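Side-chain contacts in UDP-glucose 4-epimerase (Brucella ovis, PDB 4WOK), which probably interconverts UDP-glucose and UDP-galactose by inverting C4 of the sugar with the help of a bound NAD: residues A[223-227]-A[228-232]; A[270-273]-A[274-278]. The protein carries 2 engineered substitutions. All coordinates share one frame; numbering follows the deposited sequence.

Interaction 1 (A[223-227]-A[228-232]); sequences ETPDG and TCIRD
D226 OD1 is gripped twice by T228. The backbone N of T228 meets it at 2.9 Å, nearly along the C-O axis and with an N-H...O angle of 156°, closing an Asx turn. The T228 hydroxyl OG1 donates to the same D226 OD1 at 2.8 Å, coming from above the carboxylate plane; these two bonds, with S268 OG on D226 OD2, would fix the rotation of the acid. The Asx turn overlaps a type I beta turn from T224 to G227, closed by G227 N on T224 O at 2.9 Å. Beyond the end of that beta turn, T224 OG1 donates to T228 O at 2.6 Å, from 39° above the carbonyl plane; chi1 of 67° sets this hydroxyl between the T224 backbone N and carbonyl carbon. The apolar side of T224 runs past I230 in the opposite direction, T224 CB lying 4.0 Å from I230 CD1, while the P225 ring crosses the I230 chain at about a right angle, P225 CD lying 4.2 Å from I230 CD1. The example illustrates how a loop can be ordered by overlapping short-range hydrogen bonds. Through S268, and through T228 OG1, which probably accepts from R270 N, the approach to strand 230-235 is tied to strand 267-268 and the start of helix 269-280.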
loop_
_atom_site.group_PDB
_atom_site.type_symbol
_atom_site.label_atom_id
_atom_site.label_comp_id
_atom_site.label_asym_id
_atom_site.label_seq_id
_atom_site.Cartn_x
_atom_site.Cartn_y
_atom_site.Cartn_z
ATOM N N GLU A 223 -8.856 23.167 9.994
ATOM C CA GLU A 223 -7.875 24.246 9.850
ATOM C C GLU A 223 -6.975 24.001 8.635
ATOM O O GLU A 223 -5.762 23.829 8.765
ATOM C CB GLU A 223 -7.028 24.387 11.116
ATOM N N THR A 224 -7.597 23.984 7.460
ATOM C CA THR A 224 -6.924 23.772 6.180
ATOM C C THR A 224 -7.366 24.848 5.195
ATOM O O THR A 224 -8.451 25.396 5.349
ATOM C CB THR A 224 -7.259 22.398 5.584
ATOM O OG1 THR A 224 -8.650 22.373 5.226
ATOM C CG2 THR A 224 -6.950 21.281 6.583
ATOM N N PRO A 225 -6.540 25.138 4.174
ATOM C CA PRO A 225 -6.878 26.169 3.185
ATOM C C PRO A 225 -8.327 26.141 2.677
ATOM O O PRO A 225 -8.921 27.214 2.581
ATOM C CB PRO A 225 -5.898 25.875 2.049
ATOM C CG PRO A 225 -4.681 25.388 2.762
ATOM C CD PRO A 225 -5.181 24.605 3.954
ATOM N N ASP A 226 -8.898 24.976 2.377
ATOM C CA ASP A 226 -10.282 24.961 1.887
ATOM C C ASP A 226 -11.263 24.405 2.909
ATOM O O ASP A 226 -12.455 24.269 2.627
ATOM C CB ASP A 226 -10.401 24.180 0.573
ATOM C CG ASP A 226 -9.904 22.742 0.682
ATOM O OD1 ASP A 226 -10.042 22.117 1.755
ATOM O OD2 ASP A 226 -9.381 22.240 -0.332
ATOM N N GLY A 227 -10.761 24.083 4.093
ATOM C CA GLY A 227 -11.620 23.639 5.174
ATOM C C GLY A 227 -11.822 22.137 5.235
ATOM O O GLY A 227 -12.289 21.624 6.248
ATOM N N THR A 228 -11.490 21.429 4.157
ATOM C CA THR A 228 -11.625 19.972 4.153
ATOM C C THR A 228 -10.277 19.341 4.505
ATOM O O THR A 228 -9.228 19.967 4.343
ATOM C CB THR A 228 -12.137 19.417 2.794
ATOM O OG1 THR A 228 -11.115 19.511 1.790
ATOM C CG2 THR A 228 -13.385 20.163 2.338
ATOM N N CYS A 229 -10.296 18.103 4.988
ATOM C CA CYS A 229 -9.067 17.551 5.549
ATOM C C CYS A 229 -8.087 17.117 4.467
ATOM O O CYS A 229 -8.462 16.776 3.341
ATOM C CB CYS A 229 -9.363 16.383 6.489
ATOM S SG CYS A 229 -9.389 14.789 5.707
ATOM N N ILE A 230 -6.814 17.145 4.841
ATOM C CA ILE A 230 -5.719 16.899 3.928
ATOM C C ILE A 230 -5.077 15.549 4.255
ATOM O O ILE A 230 -4.797 15.251 5.416
ATOM C CB ILE A 230 -4.669 18.025 4.014
ATOM C CG1 ILE A 230 -5.273 19.350 3.534
ATOM C CG2 ILE A 230 -3.430 17.669 3.217
ATOM C CD1 ILE A 230 -4.333 20.528 3.663
ATOM N N ARG A 231 -4.882 14.725 3.235
ATOM C CA ARG A 231 -4.270 13.404 3.436
ATOM C C ARG A 231 -3.237 13.160 2.345
ATOM O O ARG A 231 -3.035 14.010 1.468
ATOM C CB ARG A 231 -5.343 12.311 3.447
ATOM C CG ARG A 231 -6.375 12.449 4.573
ATOM C CD ARG A 231 -5.771 12.057 5.915
ATOM N NE ARG A 231 -6.719 12.118 7.028
ATOM C CZ ARG A 231 -6.843 13.160 7.848
ATOM N NH1 ARG A 231 -6.093 14.238 7.666
ATOM N NH2 ARG A 231 -7.720 13.127 8.845
ATOM N N ASP A 232 -2.604 11.991 2.383
ATOM C CA ASP A 232 -1.399 11.739 1.602
ATOM C C ASP A 232 -1.646 10.661 0.562
ATOM O O ASP A 232 -1.988 9.528 0.913
ATOM C CB ASP A 232 -0.270 11.324 2.540
ATOM C CG ASP A 232 1.090 11.405 1.896
ATOM O OD1 ASP A 232 1.180 11.675 0.680
ATOM O OD2 ASP A 232 2.078 11.197 2.622
#

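Interaction 2 (A[270-273]-A[274-278]); sequences REIV and QSIGR
R270 and Q274, one turn apart on helix 269-280, meet with the aliphatic CG of R270 packed against the side-chain amide of Q274, whose CD is 3.7 Å from R270 CG. R270 is bent at chi2 and chi3; the two chains cross at about a right angle, with guanidinium and amide planes 64° apart. Q274 CG also rests 3.1 Å from R270 O, the carbonyl that accepts the Q274 backbone N at 2.8 Å. On the inward face I272 CG2 touches I276 CD1 at 3.9 Å. Chi1 of -68° swings I276 CG1 to the side opposite its own carbonyl carbon, and CD1 continues back toward I272. E271 O is held by two donors: S275 N at 2.8 Å, and a water at 2.8 Å that in turn accepts from R278 NH2 at 3.0 Å, lying in the plane of the guanidinium at its edge. Further out, E271 OE2 accepts the S268 N-H just before the helix begins. I272 and I276 pack on helix 200-209, the buried S275 on helix 319-326, and V273 on V286 of strand 286-289. The chemistry is therefore mixed: the isoleucine pair joins the helix to its neighbour by apolar contact, whereas the exposed R278 ties back through the water to E271 O, a carbonyl already engaged in the regular helical bonding.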
loop_
_atom_site.group_PDB
_atom_site.type_symbol
_atom_site.label_atom_id
_atom_site.label_comp_id
_atom_site.label_asym_id
_atom_site.label_seq_id
_atom_site.Cartn_x
_atom_site.Cartn_y
_atom_site.Cartn_z
ATOM N N ARG A 270 -11.561 18.348 -1.096
ATOM C CA ARG A 270 -12.096 19.288 -2.070
ATOM C C ARG A 270 -11.290 19.235 -3.364
ATOM O O ARG A 270 -11.869 19.158 -4.448
ATOM C CB ARG A 270 -12.111 20.713 -1.501
ATOM C CG ARG A 270 -12.672 21.764 -2.456
ATOM C CD ARG A 270 -14.162 21.548 -2.724
ATOM N NE ARG A 270 -14.976 21.755 -1.527
ATOM C CZ ARG A 270 -16.148 21.166 -1.306
ATOM N NH1 ARG A 270 -16.654 20.324 -2.202
ATOM N NH2 ARG A 270 -16.811 21.413 -0.183
ATOM N N GLU A 271 -9.960 19.244 -3.248
ATOM C CA GLU A 271 -9.096 19.183 -4.426
ATOM C C GLU A 271 -9.415 17.957 -5.265
ATOM O O GLU A 271 -9.501 18.024 -6.491
ATOM C CB GLU A 271 -7.621 19.145 -4.031
ATOM C CG GLU A 271 -7.081 20.369 -3.311
ATOM C CD GLU A 271 -5.618 20.185 -2.927
ATOM O OE1 GLU A 271 -4.768 20.139 -3.841
ATOM O OE2 GLU A 271 -5.316 20.056 -1.722
ATOM N N ILE A 272 -9.585 16.828 -4.585
ATOM C CA ILE A 272 -9.876 15.575 -5.259
ATOM C C ILE A 272 -11.212 15.641 -5.988
ATOM O O ILE A 272 -11.304 15.320 -7.168
ATOM C CB ILE A 272 -9.876 14.401 -4.257
ATOM C CG1 ILE A 272 -8.434 14.064 -3.875
ATOM C CG2 ILE A 272 -10.567 13.179 -4.849
ATOM C CD1 ILE A 272 -8.314 13.222 -2.639
ATOM N N VAL A 273 -12.245 16.069 -5.278
ATOM C CA VAL A 273 -13.566 16.205 -5.866
ATOM C C VAL A 273 -13.532 17.175 -7.052
ATOM O O VAL A 273 -14.071 16.882 -8.121
ATOM C CB VAL A 273 -14.579 16.671 -4.805
ATOM C CG1 VAL A 273 -15.803 17.286 -5.448
ATOM C CG2 VAL A 273 -14.947 15.500 -3.910
ATOM N N GLN A 274 -12.861 18.304 -6.871
ATOM C CA GLN A 274 -12.722 19.287 -7.947
ATOM C C GLN A 274 -12.021 18.697 -9.161
ATOM O O GLN A 274 -12.458 18.889 -10.293
ATOM C CB GLN A 274 -11.946 20.507 -7.465
ATOM C CG GLN A 274 -12.677 21.376 -6.471
ATOM C CD GLN A 274 -11.797 22.504 -5.961
ATOM O OE1 GLN A 274 -10.619 22.297 -5.652
ATOM N NE2 GLN A 274 -12.359 23.704 -5.884
ATOM N N SER A 275 -10.930 17.976 -8.912
ATOM C CA SER A 275 -10.145 17.375 -9.983
ATOM C C SER A 275 -10.974 16.365 -10.775
ATOM O O SER A 275 -10.922 16.344 -12.004
ATOM C CB SER A 275 -8.890 16.707 -9.408
ATOM O OG SER A 275 -8.057 16.212 -10.442
ATOM N N ILE A 276 -11.738 15.534 -10.070
ATOM C CA ILE A 276 -12.613 14.557 -10.714
ATOM C C ILE A 276 -13.649 15.219 -11.632
ATOM O O ILE A 276 -13.861 14.782 -12.768
ATOM C CB ILE A 276 -13.352 13.704 -9.669
ATOM C CG1 ILE A 276 -12.364 12.801 -8.926
ATOM C CG2 ILE A 276 -14.444 12.870 -10.322
ATOM C CD1 ILE A 276 -12.968 12.077 -7.742
ATOM N N GLY A 277 -14.297 16.265 -11.130
ATOM C CA GLY A 277 -15.308 16.970 -11.903
ATOM C C GLY A 277 -14.714 17.556 -13.171
ATOM O O GLY A 277 -15.299 17.484 -14.253
ATOM N N ARG A 278 -13.523 18.119 -13.025
ATOM C CA ARG A 278 -12.806 18.753 -14.123
ATOM C C ARG A 278 -12.361 17.769 -15.205
ATOM O O ARG A 278 -12.561 18.013 -16.392
ATOM C CB ARG A 278 -11.591 19.488 -13.569
ATOM C CG ARG A 278 -10.825 20.311 -14.572
ATOM C CD ARG A 278 -9.575 20.870 -13.916
ATOM N NE ARG A 278 -9.839 21.258 -12.532
ATOM C CZ ARG A 278 -9.163 20.806 -11.479
ATOM N NH1 ARG A 278 -8.160 19.949 -11.645
ATOM N NH2 ARG A 278 -9.486 21.218 -10.259
HETATM O O HOH W 1 -8.039 19.857 -8.052
#

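Interactions 1 and 2 lie in series along the chain, their centres 14 Å apart. Both are partly buried and lie well away from the centre of the chain. In residues 224-228 of interaction 1, side-chain oxygens add to a single backbone turn bond, and they carry much of the order. Interaction 2 relies instead on regular helical backbone bonds, to which its side chains add an apolar pair, an aliphatic-to-amide contact and a water bridge. The two contacts meet at one junction, around S268 and the first turn of helix 269-280, where T228 probably bonds to R270 and D226 OD2 packs on R270 CB; a polar turn and a largely backbone-held helix thus share their border.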